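Local coordinates for protein putative S-adenosyl-L-methionine-dependent Methyltransferase (Methanococcus maripaludis, PDB 3DLC) that binds S-adenosylmethionine and is probably a methyltransferase of the Rossmann-like class, its natural substrate not firmly established, at residues 190-198 with 209-217; 9-18 with 74-85. All coordinates share one frame; numbering follows the deposited sequence.

Interaction 1. Residues 190-198 with 209-217. Unlike the reference sequence in segment 190-198: Ile-195 (reference Val).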
# COMPACT_ATOMS: atom_id res chain seq x y z
N LEU A 190 12.49 11.63 1.38
CA LEU A 190 13.15 10.92 2.46
C LEU A 190 14.40 11.66 2.88
O LEU A 190 14.76 11.69 4.06
CB LEU A 190 13.48 9.48 2.05
CG LEU A 190 12.26 8.60 1.68
CD1 LEU A 190 12.73 7.17 1.55
CD2 LEU A 190 11.10 8.69 2.71
N ASP A 191 15.09 12.27 1.92
CA ASP A 191 16.33 13.00 2.23
C ASP A 191 16.03 14.25 3.04
O ASP A 191 16.82 14.61 3.92
CB ASP A 191 17.10 13.28 0.96
CG ASP A 191 17.66 12.02 0.31
OD1 ASP A 191 17.69 10.94 0.95
OD2 ASP A 191 18.08 12.14 -0.85
N GLU A 192 14.91 14.92 2.77
CA GLU A 192 14.54 16.11 3.57
C GLU A 192 14.24 15.68 5.01
O GLU A 192 14.57 16.42 5.96
CB GLU A 192 13.36 16.84 2.97
CG GLU A 192 12.92 18.10 3.76
CD GLU A 192 11.96 17.88 4.97
OE1 GLU A 192 11.05 17.04 4.91
OE2 GLU A 192 12.07 18.63 6.00
N ILE A 193 13.64 14.52 5.22
CA ILE A 193 13.37 14.00 6.57
C ILE A 193 14.66 13.62 7.26
O ILE A 193 14.78 13.75 8.48
CB ILE A 193 12.37 12.83 6.53
CG1 ILE A 193 11.01 13.34 6.03
CG2 ILE A 193 12.23 12.18 7.91
CD1 ILE A 193 10.05 12.22 5.61
N GLY A 194 15.61 13.13 6.49
CA GLY A 194 16.92 12.74 6.99
C GLY A 194 17.14 11.28 7.28
O GLY A 194 18.05 10.90 8.00
N ILE A 195 16.33 10.44 6.66
CA ILE A 195 16.34 8.99 6.83
C ILE A 195 17.73 8.45 6.53
O ILE A 195 18.26 8.67 5.44
CB ILE A 195 15.31 8.32 5.87
CG1 ILE A 195 13.87 8.80 6.16
CG2 ILE A 195 15.39 6.80 5.95
CD1 ILE A 195 13.44 8.68 7.60
N SER A 196 18.31 7.70 7.47
CA SER A 196 19.69 7.19 7.31
C SER A 196 19.85 6.02 6.37
O SER A 196 20.90 5.82 5.80
CB SER A 196 20.25 6.76 8.69
OG SER A 196 20.40 7.85 9.59
N SER A 197 18.81 5.18 6.31
CA SER A 197 18.86 3.91 5.56
C SER A 197 17.58 3.64 4.81
O SER A 197 16.54 3.49 5.40
CB SER A 197 19.11 2.78 6.55
OG SER A 197 19.24 1.54 5.91
N TYR A 198 17.70 3.54 3.49
CA TYR A 198 16.57 3.13 2.64
C TYR A 198 17.05 2.63 1.30
O TYR A 198 18.18 2.89 0.87
CB TYR A 198 15.53 4.28 2.45
CG TYR A 198 16.03 5.49 1.66
CD1 TYR A 198 16.18 5.44 0.30
CD2 TYR A 198 16.29 6.69 2.28
CE1 TYR A 198 16.61 6.56 -0.43
CE2 TYR A 198 16.73 7.80 1.57
CZ TYR A 198 16.87 7.74 0.21
OH TYR A 198 17.35 8.79 -0.53
N ILE A 209 9.21 1.77 -2.06
CA ILE A 209 10.01 2.51 -1.10
C ILE A 209 10.20 1.63 0.12
O ILE A 209 9.24 1.24 0.78
CB ILE A 209 9.29 3.81 -0.74
CG1 ILE A 209 9.09 4.71 -1.97
CG2 ILE A 209 10.04 4.54 0.38
CD1 ILE A 209 8.01 5.79 -1.79
N ILE A 210 11.47 1.35 0.42
CA ILE A 210 11.86 0.40 1.46
C ILE A 210 12.77 1.06 2.48
O ILE A 210 14.00 1.14 2.35
CB ILE A 210 12.58 -0.82 0.82
CG1 ILE A 210 11.69 -1.46 -0.24
CG2 ILE A 210 12.99 -1.83 1.89
CD1 ILE A 210 12.33 -2.55 -1.07
N ILE A 211 12.13 1.60 3.51
CA ILE A 211 12.81 2.28 4.59
C ILE A 211 13.16 1.25 5.65
O ILE A 211 12.37 0.39 5.98
CB ILE A 211 11.90 3.36 5.19
CG1 ILE A 211 11.62 4.45 4.14
CG2 ILE A 211 12.52 3.96 6.46
CD1 ILE A 211 10.37 5.28 4.43
N SER A 212 14.35 1.41 6.23
CA SER A 212 14.77 0.64 7.39
C SER A 212 14.97 1.57 8.54
O SER A 212 15.83 2.42 8.46
CB SER A 212 16.12 -0.01 7.14
OG SER A 212 16.03 -1.03 6.20
N LYS A 213 14.29 1.40 9.65
CA LYS A 213 14.53 2.26 10.78
C LYS A 213 15.69 1.73 11.55
O LYS A 213 15.71 0.61 12.04
CB LYS A 213 13.30 2.37 11.69
CG LYS A 213 13.60 3.26 12.90
CD LYS A 213 12.47 3.47 13.91
CE LYS A 213 11.64 4.63 13.59
NZ LYS A 213 10.53 4.96 14.52
N THR A 214 16.69 2.57 11.67
CA THR A 214 17.92 2.19 12.32
C THR A 214 18.43 3.36 13.13
O THR A 214 18.07 4.49 12.91
CB THR A 214 18.94 1.72 11.25
OG1 THR A 214 19.98 0.94 11.85
CG2 THR A 214 19.51 2.90 10.41
N ASP A 215 19.32 3.07 14.06
CA ASP A 215 19.94 4.11 14.89
C ASP A 215 20.63 5.10 13.94
O ASP A 215 21.45 4.71 13.12
CB ASP A 215 20.92 3.50 15.87
CG ASP A 215 20.25 2.70 16.98
OD1 ASP A 215 19.04 2.91 17.27
OD2 ASP A 215 20.94 1.85 17.57
N GLN A 216 20.26 6.36 14.04
CA GLN A 216 20.64 7.32 13.04
C GLN A 216 22.11 7.67 12.99
O GLN A 216 22.85 7.61 13.97
CB GLN A 216 19.80 8.58 13.12
CG GLN A 216 20.08 9.49 14.26
CD GLN A 216 19.26 10.75 14.13
OE1 GLN A 216 18.05 10.67 13.84
NE2 GLN A 216 19.88 11.91 14.30
N GLU A 217 22.52 8.13 11.82
CA GLU A 217 23.93 8.44 11.58
C GLU A 217 24.39 9.74 12.20
O GLU A 217 25.58 9.88 12.49
CB GLU A 217 24.24 8.42 10.08
CG GLU A 217 23.49 9.45 9.28
CD GLU A 217 23.57 9.16 7.81
OE1 GLU A 217 24.65 8.75 7.31
OE2 GLU A 217 22.57 9.38 7.12
O HOH W 1 20.79 11.23 8.11
O HOH W 2 16.96 4.85 8.69
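Leu-190, in the last turn of helix 180-193, and Ile-211, near the end of strand 206-211, reach toward each other tip to tip, Leu-190 CD2 standing 3.9 Å from Ile-211 CD1. The other leucine methyl, CD1, lies against Ile-209 CG2 and over one face of the Tyr-198 ring, toward its rim. In the conformer given, Ile-195 crosses Ile-211 at about a right angle, their CG2 branches meeting, and Tyr-135 of helix 127-137 packs on both isoleucines. Between these elements the chain turns at Gly-194, whose positive phi makes it the C' residue of a Schellman motif; Gly-194 N and Ile-195 N bind Leu-190 O from opposite faces of its plane. With chi1 at 67°, Tyr-198 turns its ring toward the last helical turn, where OH donates to Asp-191 OD1 at 2.6 Å, on the syn side but tilted 30° out of the carboxylate plane. Tyr-198 and Ile-211 form a non-hydrogen-bonded antiparallel pair, beyond which Ser-212 N donates to Ser-197 O (3.1 Å). A water then joins Ser-197 N to Ser-212 O, replacing a direct bond as the backbones part. Farther out Ser-196 OG accepts from Glu-217 N at 3.1 Å, and a second water links Gly-194 O to Glu-217 OE2. Aliphatic packing thus gives way to direct and water-mediated hydrogen bonds, so the C-terminal tail is held on the loop chiefly by polar contacts.

Interaction 2. Residues 9-18 with 74-85. With SAM (S-adenosylmethionine), chain C; GOL (glycerol), chain E.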
# COMPACT_ATOMS: atom_id res chain seq x y z
N PHE A 9 -12.65 7.56 -4.40
CA PHE A 9 -12.72 6.79 -3.16
C PHE A 9 -14.06 6.84 -2.45
O PHE A 9 -14.19 6.50 -1.27
CB PHE A 9 -11.55 7.12 -2.20
CG PHE A 9 -10.24 7.34 -2.91
CD1 PHE A 9 -9.74 6.39 -3.77
CD2 PHE A 9 -9.50 8.48 -2.69
CE1 PHE A 9 -8.53 6.57 -4.44
CE2 PHE A 9 -8.27 8.68 -3.35
CZ PHE A 9 -7.81 7.73 -4.21
N ASP A 10 -15.07 7.26 -3.20
CA ASP A 10 -16.45 7.29 -2.71
C ASP A 10 -17.09 5.91 -2.83
O ASP A 10 -16.43 4.93 -3.11
CB ASP A 10 -17.26 8.40 -3.38
CG ASP A 10 -17.48 8.21 -4.88
OD1 ASP A 10 -17.03 7.19 -5.45
OD2 ASP A 10 -18.17 9.09 -5.47
N LYS A 11 -18.39 5.81 -2.59
CA LYS A 11 -19.02 4.51 -2.61
C LYS A 11 -18.90 3.82 -3.96
O LYS A 11 -18.55 2.65 -4.06
CB LYS A 11 -20.48 4.62 -2.20
CG LYS A 11 -21.16 3.28 -2.07
CD LYS A 11 -22.57 3.34 -1.52
CE LYS A 11 -23.07 1.90 -1.28
NZ LYS A 11 -24.44 1.82 -0.71
N LYS A 12 -19.19 4.56 -5.03
CA LYS A 12 -19.06 3.99 -6.36
C LYS A 12 -17.63 3.62 -6.71
O LYS A 12 -17.36 2.58 -7.32
CB LYS A 12 -19.62 4.98 -7.34
CG LYS A 12 -21.12 5.12 -7.32
CD LYS A 12 -21.65 6.19 -8.19
CE LYS A 12 -23.16 6.10 -8.21
NZ LYS A 12 -23.71 7.06 -9.13
N GLY A 13 -16.68 4.47 -6.32
CA GLY A 13 -15.29 4.19 -6.60
C GLY A 13 -14.78 2.99 -5.83
O GLY A 13 -13.98 2.20 -6.34
N ALA A 14 -15.25 2.85 -4.59
CA ALA A 14 -14.86 1.70 -3.76
C ALA A 14 -15.34 0.41 -4.41
O ALA A 14 -14.64 -0.61 -4.43
CB ALA A 14 -15.45 1.85 -2.34
N LYS A 15 -16.57 0.43 -4.94
CA LYS A 15 -17.11 -0.73 -5.64
C LYS A 15 -16.24 -1.08 -6.86
O LYS A 15 -15.98 -2.25 -7.12
CB LYS A 15 -18.57 -0.43 -6.06
CG LYS A 15 -19.23 -1.55 -6.87
CD LYS A 15 -20.69 -1.19 -7.22
CE LYS A 15 -21.39 -2.26 -8.06
NZ LYS A 15 -20.90 -2.35 -9.45
N ASN A 16 -15.83 -0.08 -7.61
CA ASN A 16 -14.98 -0.35 -8.78
C ASN A 16 -13.65 -0.96 -8.39
O ASN A 16 -13.18 -1.91 -9.02
CB ASN A 16 -14.72 0.92 -9.55
CG ASN A 16 -15.92 1.45 -10.24
OD1 ASN A 16 -16.93 0.77 -10.36
ND2 ASN A 16 -15.82 2.66 -10.75
N MSE A 17 -13.03 -0.41 -7.34
CA MSE A 17 -11.77 -0.94 -6.87
C MSE A 17 -11.94 -2.38 -6.38
O MSE A 17 -11.10 -3.25 -6.66
CB MSE A 17 -11.21 -0.06 -5.77
CG MSE A 17 -9.80 -0.44 -5.29
SE MSE A 17 -8.39 -0.17 -6.59
CE MSE A 17 -7.89 -2.02 -6.91
N ASP A 18 -13.02 -2.64 -5.65
CA ASP A 18 -13.29 -3.96 -5.14
C ASP A 18 -13.45 -4.95 -6.30
O ASP A 18 -12.90 -6.06 -6.30
CB ASP A 18 -14.56 -3.94 -4.31
CG ASP A 18 -14.85 -5.26 -3.63
OD1 ASP A 18 -13.94 -5.85 -3.02
OD2 ASP A 18 -16.03 -5.70 -3.66
N PHE A 74 -8.50 5.96 4.69
CA PHE A 74 -9.23 7.17 5.03
C PHE A 74 -10.62 7.23 4.46
O PHE A 74 -11.36 8.17 4.78
CB PHE A 74 -8.41 8.46 4.73
CG PHE A 74 -8.37 8.93 3.29
CD1 PHE A 74 -8.70 8.12 2.21
CD2 PHE A 74 -7.94 10.22 3.05
CE1 PHE A 74 -8.61 8.64 0.92
CE2 PHE A 74 -7.85 10.72 1.78
CZ PHE A 74 -8.19 9.93 0.70
N SER A 75 -11.03 6.22 3.68
CA SER A 75 -12.35 6.20 3.07
C SER A 75 -13.27 5.24 3.79
O SER A 75 -13.04 4.01 3.80
CB SER A 75 -12.25 5.80 1.59
OG SER A 75 -13.55 5.49 1.12
N LYS A 76 -14.31 5.78 4.41
CA LYS A 76 -15.34 4.98 5.07
C LYS A 76 -15.91 3.95 4.10
O LYS A 76 -16.24 2.85 4.48
CB LYS A 76 -16.49 5.89 5.55
CG LYS A 76 -17.64 5.15 6.18
CD LYS A 76 -17.23 4.44 7.40
CE LYS A 76 -18.42 3.84 8.14
NZ LYS A 76 -17.97 3.21 9.41
N HIS A 77 -16.07 4.34 2.84
CA HIS A 77 -16.66 3.44 1.83
C HIS A 77 -15.76 2.25 1.53
O HIS A 77 -16.24 1.12 1.40
CB HIS A 77 -16.96 4.20 0.56
CG HIS A 77 -17.77 5.39 0.84
ND1 HIS A 77 -19.07 5.27 1.25
CD2 HIS A 77 -17.45 6.69 0.93
CE1 HIS A 77 -19.55 6.48 1.52
NE2 HIS A 77 -18.58 7.35 1.34
N MSE A 78 -14.46 2.51 1.46
CA MSE A 78 -13.50 1.42 1.29
C MSE A 78 -13.57 0.51 2.51
O MSE A 78 -13.54 -0.71 2.38
CB MSE A 78 -12.08 1.95 1.17
CG MSE A 78 -11.74 2.62 -0.13
SE MSE A 78 -11.82 1.29 -1.58
CE MSE A 78 -11.15 2.47 -2.84
N ASN A 79 -13.62 1.10 3.69
CA ASN A 79 -13.58 0.31 4.92
C ASN A 79 -14.80 -0.57 5.09
O ASN A 79 -14.71 -1.68 5.62
CB ASN A 79 -13.28 1.19 6.13
CG ASN A 79 -11.87 1.70 6.11
OD1 ASN A 79 -10.98 1.03 5.57
ND2 ASN A 79 -11.64 2.86 6.68
N GLU A 80 -15.95 -0.09 4.63
CA GLU A 80 -17.17 -0.90 4.70
C GLU A 80 -17.01 -2.15 3.83
O GLU A 80 -17.39 -3.26 4.23
CB GLU A 80 -18.40 -0.09 4.26
CG GLU A 80 -18.80 1.00 5.25
CD GLU A 80 -19.80 2.02 4.70
OE1 GLU A 80 -20.15 1.96 3.51
OE2 GLU A 80 -20.23 2.90 5.47
N ILE A 81 -16.46 -1.97 2.64
CA ILE A 81 -16.25 -3.12 1.74
C ILE A 81 -15.17 -4.05 2.34
O ILE A 81 -15.31 -5.25 2.28
CB ILE A 81 -15.85 -2.67 0.34
CG1 ILE A 81 -17.02 -2.01 -0.34
CG2 ILE A 81 -15.30 -3.85 -0.44
CD1 ILE A 81 -16.71 -1.48 -1.74
N ALA A 82 -14.10 -3.46 2.86
CA ALA A 82 -13.00 -4.27 3.39
C ALA A 82 -13.52 -5.13 4.55
O ALA A 82 -13.15 -6.29 4.69
CB ALA A 82 -11.83 -3.39 3.84
N LEU A 83 -14.36 -4.55 5.40
CA LEU A 83 -14.90 -5.30 6.52
C LEU A 83 -15.65 -6.54 6.04
O LEU A 83 -15.51 -7.64 6.59
CB LEU A 83 -15.82 -4.42 7.39
CG LEU A 83 -15.13 -3.35 8.25
CD1 LEU A 83 -16.07 -2.24 8.71
CD2 LEU A 83 -14.44 -3.99 9.46
N LYS A 84 -16.46 -6.36 5.01
CA LYS A 84 -17.22 -7.45 4.43
C LYS A 84 -16.25 -8.47 3.83
O LYS A 84 -16.41 -9.68 4.01
CB LYS A 84 -18.18 -6.98 3.34
CG LYS A 84 -18.95 -8.11 2.71
CD LYS A 84 -19.87 -7.67 1.56
CE LYS A 84 -20.72 -8.84 1.04
NZ LYS A 84 -19.95 -9.90 0.30
N ASN A 85 -15.23 -8.01 3.09
CA ASN A 85 -14.29 -8.93 2.47
C ASN A 85 -13.51 -9.77 3.48
O ASN A 85 -13.31 -10.98 3.30
CB ASN A 85 -13.30 -8.17 1.57
CG ASN A 85 -13.95 -7.65 0.30
OD1 ASN A 85 -15.00 -8.16 -0.11
ND2 ASN A 85 -13.34 -6.66 -0.33
N SAM C . -4.23 -1.07 -1.53
CA SAM C . -5.44 -1.46 -2.30
C SAM C . -5.06 -2.36 -3.44
O SAM C . -3.89 -2.37 -3.82
OXT SAM C . -5.94 -3.01 -4.00
CB SAM C . -6.21 -0.24 -2.76
CG SAM C . -5.49 0.66 -3.71
SD SAM C . -6.55 2.06 -4.13
CE SAM C . -5.86 2.32 -5.74
C5' SAM C . -5.85 3.47 -3.12
C4' SAM C . -6.34 3.64 -1.65
O4' SAM C . -5.61 4.58 -0.79
C3' SAM C . -7.85 3.95 -1.52
O3' SAM C . -8.46 2.91 -0.81
C2' SAM C . -7.87 5.27 -0.75
O2' SAM C . -9.02 5.54 0.03
C1' SAM C . -6.57 5.19 0.07
N9 SAM C . -6.02 6.50 0.46
C8 SAM C . -5.73 7.55 -0.38
N7 SAM C . -5.17 8.57 0.31
C5 SAM C . -5.12 8.17 1.62
C6 SAM C . -4.68 8.80 2.79
N6 SAM C . -4.23 10.07 2.85
N1 SAM C . -4.72 8.07 3.93
C2 SAM C . -5.22 6.79 3.95
N3 SAM C . -5.72 6.17 2.84
C4 SAM C . -5.63 6.87 1.72
C1 GOL E . -11.32 11.64 1.43
O1 GOL E . -12.41 12.51 1.54
C2 GOL E . -11.83 10.27 1.81
O2 GOL E . -12.49 10.37 3.04
C3 GOL E . -12.76 9.86 0.69
O3 GOL E . -13.58 8.78 1.06
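Asn-85 ND2 donates to Asp-18 OD1 at 2.9 Å with an N-H...O angle of 162°, tying helix 11-22 to helix 76-88. The oxygen lies near the amide plane, whereas the nitrogen approaches from above the carboxylate; Lys-22 bridges to Asp-18 OD2 and also binds Asn-85 OD1. At the other end Ser-75 OG donates in the carbonyl plane to Phe-9 O, 2.7 Å away. The same hydroxyl, anti to its own backbone N (chi1 167°), accepts from Met-78 N, so one oxygen caps the first turn of helix 76-88 and ties down the loop before the other helix. Asp-10 caps helix 11-22 in the same way, through Gly-13 N. Between these polar ends Ala-14 CB sits 3.6 Å from Ile-81 CD1 and also touches the selenium of selenomethionine Met-78, while the backbone N of Lys-11 lies over one face of the His-77 ring. The axes of segments 11-18 and 76-85 come within 8.5 Å, crossing at -42°. Phe-74 lays its ring face on the adenine, SAM C5 lying over its centre, and a glycerol, probably from crystallisation, covers the opposite face. Phe-9 presses a face on the ribose, with CD2 3.7 Å from Phe-74 CE1 at that ring's edge. Met-78 CG and CE each lie 3.4 Å from SAM O3'. Phe-9, Phe-74 and Met-78 thus line the cofactor pocket of a Rossmann-like methyltransferase, at the end of strand 66-73.

In the fold
Interactions 1 and 2 lie on opposite sides of the chain's centre, with nearest atoms about 16 Å apart, and share no helix or strand. Both are partly buried. Interaction 2 joins an N-terminal helix to the one following strand 66-73 and takes part in the S-adenosylmethionine pocket; interaction 1 packs strand 206-211 on the end of helix 180-193 and the tail on the loop that follows it, the side chain of Ile-209 about 14 Å from the bound S-adenosylmethionine. Their chemistry differs accordingly: side-chain hydrogen bonds and aromatic faces around the ligand in 9-18 with 74-85, against an aliphatic cluster grading into direct and water-mediated bonds, mostly to backbone groups, in 190-198 with 209-217, at an edge of the sheet.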